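Long-range contact in NDP-rhamnosyltransferase (Saccharopolyspora spinosa, PDB 3TSA), which is a glycosyltransferase of the GT-B fold, built from two Rossmann-like domains: residues 20-30 against 376-384. Numbering follows the deposited sequence.
Sequences PLCWALQASGH and PAALVRTLE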
loop_
_atom_site.group_PDB
_atom_site.type_symbol
_atom_site.label_atom_id
_atom_site.label_comp_id
_atom_site.label_asym_id
_atom_site.label_seq_id
_atom_site.Cartn_x
_atom_site.Cartn_y
_atom_site.Cartn_z
ATOM N N PRO A 20 -7.229 -3.219 0.277
ATOM C CA PRO A 20 -7.006 -3.926 -0.970
ATOM C C PRO A 20 -7.817 -3.278 -2.128
ATOM O O PRO A 20 -7.311 -3.217 -3.308
ATOM C CB PRO A 20 -7.532 -5.332 -0.629
ATOM C CG PRO A 20 -7.056 -5.470 0.814
ATOM C CD PRO A 20 -7.405 -4.166 1.404
ATOM N N LEU A 21 -9.064 -2.851 -1.835
ATOM C CA LEU A 21 -9.854 -2.168 -2.868
ATOM C C LEU A 21 -9.190 -0.822 -3.273
ATOM O O LEU A 21 -9.178 -0.446 -4.464
ATOM C CB LEU A 21 -11.304 -1.923 -2.380
ATOM C CG LEU A 21 -12.253 -1.333 -3.418
ATOM C CD1 LEU A 21 -12.356 -2.136 -4.750
ATOM C CD2 LEU A 21 -13.661 -1.250 -2.802
ATOM N N CYS A 22 -8.679 -0.091 -2.289
ATOM C CA CYS A 22 -7.992 1.190 -2.571
ATOM C C CYS A 22 -6.800 0.897 -3.504
ATOM O O CYS A 22 -6.556 1.697 -4.455
ATOM C CB CYS A 22 -7.496 1.841 -1.280
ATOM S SG CYS A 22 -8.868 2.562 -0.359
ATOM N N TRP A 23 -6.084 -0.204 -3.237
ATOM C CA TRP A 23 -4.876 -0.542 -3.991
ATOM C C TRP A 23 -5.329 -1.000 -5.365
ATOM O O TRP A 23 -4.667 -0.667 -6.319
ATOM C CB TRP A 23 -4.227 -1.752 -3.443
ATOM C CG TRP A 23 -3.401 -1.565 -2.287
ATOM C CD1 TRP A 23 -2.809 -0.366 -1.835
ATOM C CD2 TRP A 23 -2.984 -2.615 -1.407
ATOM N NE1 TRP A 23 -2.088 -0.668 -0.693
ATOM C CE2 TRP A 23 -2.155 -2.031 -0.429
ATOM C CE3 TRP A 23 -3.217 -4.034 -1.366
ATOM C CZ2 TRP A 23 -1.546 -2.834 0.604
ATOM C CZ3 TRP A 23 -2.721 -4.759 -0.321
ATOM C CH2 TRP A 23 -1.895 -4.158 0.662
ATOM N N ALA A 24 -6.429 -1.792 -5.458
ATOM C CA ALA A 24 -6.991 -2.185 -6.781
ATOM C C ALA A 24 -7.272 -0.951 -7.649
ATOM O O ALA A 24 -6.992 -0.982 -8.836
ATOM C CB ALA A 24 -8.311 -2.980 -6.621
ATOM N N LEU A 25 -7.885 0.075 -7.047
ATOM C CA LEU A 25 -8.217 1.341 -7.711
ATOM C C LEU A 25 -6.929 1.991 -8.246
ATOM O O LEU A 25 -6.864 2.309 -9.434
ATOM C CB LEU A 25 -8.995 2.281 -6.747
ATOM C CG LEU A 25 -10.447 1.802 -6.613
ATOM C CD1 LEU A 25 -11.058 2.387 -5.357
ATOM C CD2 LEU A 25 -11.279 2.226 -7.843
ATOM N N GLN A 26 -5.894 2.140 -7.399
ATOM C CA GLN A 26 -4.685 2.855 -7.817
ATOM C C GLN A 26 -3.956 1.989 -8.842
ATOM O O GLN A 26 -3.406 2.537 -9.801
ATOM C CB GLN A 26 -3.824 3.111 -6.580
ATOM C CG GLN A 26 -4.553 4.155 -5.697
ATOM C CD GLN A 26 -3.643 4.758 -4.593
ATOM O OE1 GLN A 26 -2.642 4.209 -4.251
ATOM N NE2 GLN A 26 -3.981 5.946 -4.165
ATOM N N ALA A 27 -3.998 0.654 -8.715
ATOM C CA ALA A 27 -3.317 -0.202 -9.673
ATOM C C ALA A 27 -3.968 -0.210 -11.094
ATOM O O ALA A 27 -3.315 -0.614 -12.068
ATOM C CB ALA A 27 -3.270 -1.640 -9.148
ATOM N N SER A 28 -5.242 0.163 -11.166
ATOM C CA SER A 28 -5.946 0.323 -12.401
ATOM C C SER A 28 -6.021 1.760 -12.902
ATOM O O SER A 28 -6.860 2.057 -13.741
ATOM C CB SER A 28 -7.328 -0.305 -12.339
ATOM O OG SER A 28 -8.091 0.256 -11.347
ATOM N N GLY A 29 -5.136 2.610 -12.394
ATOM C CA GLY A 29 -4.982 3.980 -12.868
ATOM C C GLY A 29 -5.872 5.068 -12.286
ATOM O O GLY A 29 -5.879 6.203 -12.790
ATOM N N HIS A 30 -6.691 4.757 -11.287
ATOM C CA HIS A 30 -7.498 5.792 -10.624
ATOM C C HIS A 30 -6.810 6.440 -9.426
ATOM O O HIS A 30 -5.786 5.957 -8.920
ATOM C CB HIS A 30 -8.840 5.183 -10.173
ATOM C CG HIS A 30 -9.546 4.454 -11.275
ATOM N ND1 HIS A 30 -10.137 5.114 -12.335
ATOM C CD2 HIS A 30 -9.638 3.136 -11.555
ATOM C CE1 HIS A 30 -10.635 4.226 -13.181
ATOM N NE2 HIS A 30 -10.317 3.013 -12.747
ATOM N N PRO A 376 -11.097 -7.696 -5.415
ATOM C CA PRO A 376 -11.193 -6.241 -5.511
ATOM C C PRO A 376 -10.842 -5.731 -6.907
ATOM O O PRO A 376 -11.428 -4.751 -7.367
ATOM C CB PRO A 376 -10.184 -5.732 -4.445
ATOM C CG PRO A 376 -10.175 -6.902 -3.373
ATOM C CD PRO A 376 -10.378 -8.159 -4.210
ATOM N N ALA A 377 -9.865 -6.359 -7.545
ATOM C CA ALA A 377 -9.527 -5.894 -8.909
ATOM C C ALA A 377 -10.737 -5.939 -9.873
ATOM O O ALA A 377 -10.945 -5.037 -10.711
ATOM C CB ALA A 377 -8.396 -6.725 -9.476
ATOM N N ALA A 378 -11.526 -7.009 -9.758
ATOM C CA ALA A 378 -12.717 -7.153 -10.542
ATOM C C ALA A 378 -13.816 -6.130 -10.224
ATOM O O ALA A 378 -14.538 -5.735 -11.099
ATOM C CB ALA A 378 -13.219 -8.621 -10.469
ATOM N N LEU A 379 -13.883 -5.618 -8.999
ATOM C CA LEU A 379 -14.816 -4.618 -8.651
ATOM C C LEU A 379 -14.512 -3.278 -9.247
ATOM O O LEU A 379 -15.414 -2.448 -9.275
ATOM C CB LEU A 379 -14.973 -4.424 -7.100
ATOM C CG LEU A 379 -16.049 -5.309 -6.431
ATOM C CD1 LEU A 379 -17.423 -4.894 -6.834
ATOM C CD2 LEU A 379 -15.793 -6.811 -6.703
ATOM N N VAL A 380 -13.248 -2.976 -9.596
ATOM C CA VAL A 380 -12.968 -1.647 -10.148
ATOM C C VAL A 380 -13.914 -1.238 -11.323
ATOM O O VAL A 380 -14.436 -0.128 -11.332
ATOM C CB VAL A 380 -11.498 -1.557 -10.607
ATOM C CG1 VAL A 380 -11.230 -0.167 -11.253
ATOM C CG2 VAL A 380 -10.601 -1.790 -9.375
ATOM N N ARG A 381 -14.224 -2.162 -12.225
ATOM C CA ARG A 381 -15.238 -1.951 -13.281
ATOM C C ARG A 381 -16.632 -1.569 -12.756
ATOM O O ARG A 381 -17.282 -0.621 -13.265
ATOM C CB ARG A 381 -15.296 -3.205 -14.181
ATOM C CG ARG A 381 -16.483 -3.286 -15.093
ATOM C CD ARG A 381 -16.518 -2.234 -16.217
ATOM N NE ARG A 381 -15.558 -2.495 -17.299
ATOM C CZ ARG A 381 -15.508 -3.610 -18.035
ATOM N NH1 ARG A 381 -14.596 -3.731 -19.000
ATOM N NH2 ARG A 381 -16.353 -4.613 -17.797
ATOM N N THR A 382 -17.117 -2.282 -11.752
ATOM C CA THR A 382 -18.373 -1.907 -11.159
ATOM C C THR A 382 -18.337 -0.460 -10.682
ATOM O O THR A 382 -19.304 0.275 -10.906
ATOM C CB THR A 382 -18.792 -2.898 -10.047
ATOM O OG1 THR A 382 -18.682 -4.188 -10.619
ATOM C CG2 THR A 382 -20.197 -2.691 -9.633
ATOM N N LEU A 383 -17.216 -0.044 -10.081
ATOM C CA LEU A 383 -17.134 1.306 -9.539
ATOM C C LEU A 383 -17.110 2.312 -10.696
ATOM O O LEU A 383 -17.703 3.388 -10.612
ATOM C CB LEU A 383 -15.842 1.452 -8.675
ATOM C CG LEU A 383 -15.817 0.573 -7.398
ATOM C CD1 LEU A 383 -14.653 0.851 -6.430
ATOM C CD2 LEU A 383 -17.005 0.822 -6.673
ATOM N N GLU A 384 -16.386 1.951 -11.751
ATOM C CA GLU A 384 -16.218 2.793 -12.982
ATOM C C GLU A 384 -17.621 3.088 -13.519
ATOM O O GLU A 384 -17.895 4.229 -13.929
ATOM C CB GLU A 384 -15.317 2.085 -14.034
ATOM C CG GLU A 384 -13.749 2.077 -13.644
ATOM C CD GLU A 384 -12.868 1.292 -14.650
ATOM O OE1 GLU A 384 -13.530 0.762 -15.577
ATOM O OE2 GLU A 384 -11.581 1.170 -14.509
#
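Helix 20-27 and helix 376-384 cross at -68° with their axes 8.4 Å apart, bringing L21 next to P376 and A24 next to A377. In this GT-B fold the C-terminal helix crosses back onto the N-terminal Rossmann-like domain: the chain's last helix returns from the C-terminal half and lies beside helix 19-27, against strands 138-141 and 177-180. A24, with only a CB, sits against the first turn of the other helix, its CB 3.7 Å from P376 O, while the P376 ring rests its CB over the backbone of L21. P376 also packs on A27 of the second subunit. V380 fits between A24, L25 and S28. Its CG1 stands anti to the backbone N (chi1 177°) and meets S28 OG at 3.2 Å, while CG2 turns back to A24 CB. Beyond it, L21 and L383 reach tip to tip, and L25 crosses L383 at about a right angle, L25 CD2 to L383 CD1 3.9 Å.

After a Schellman motif with G29 at C-prime closes the helix, H30 comes round to the far end of the contact. Its ND1 is bonded to M2 N, which helps fix the ring's rotation and orients NE2 toward E384. That N-H gives a 2.8 Å hydrogen bond from H30 NE2 to the anti lone pair of E384 OE2; the oxygen lies nearly in the ring plane, with the carboxylate turned 66° against the imidazole.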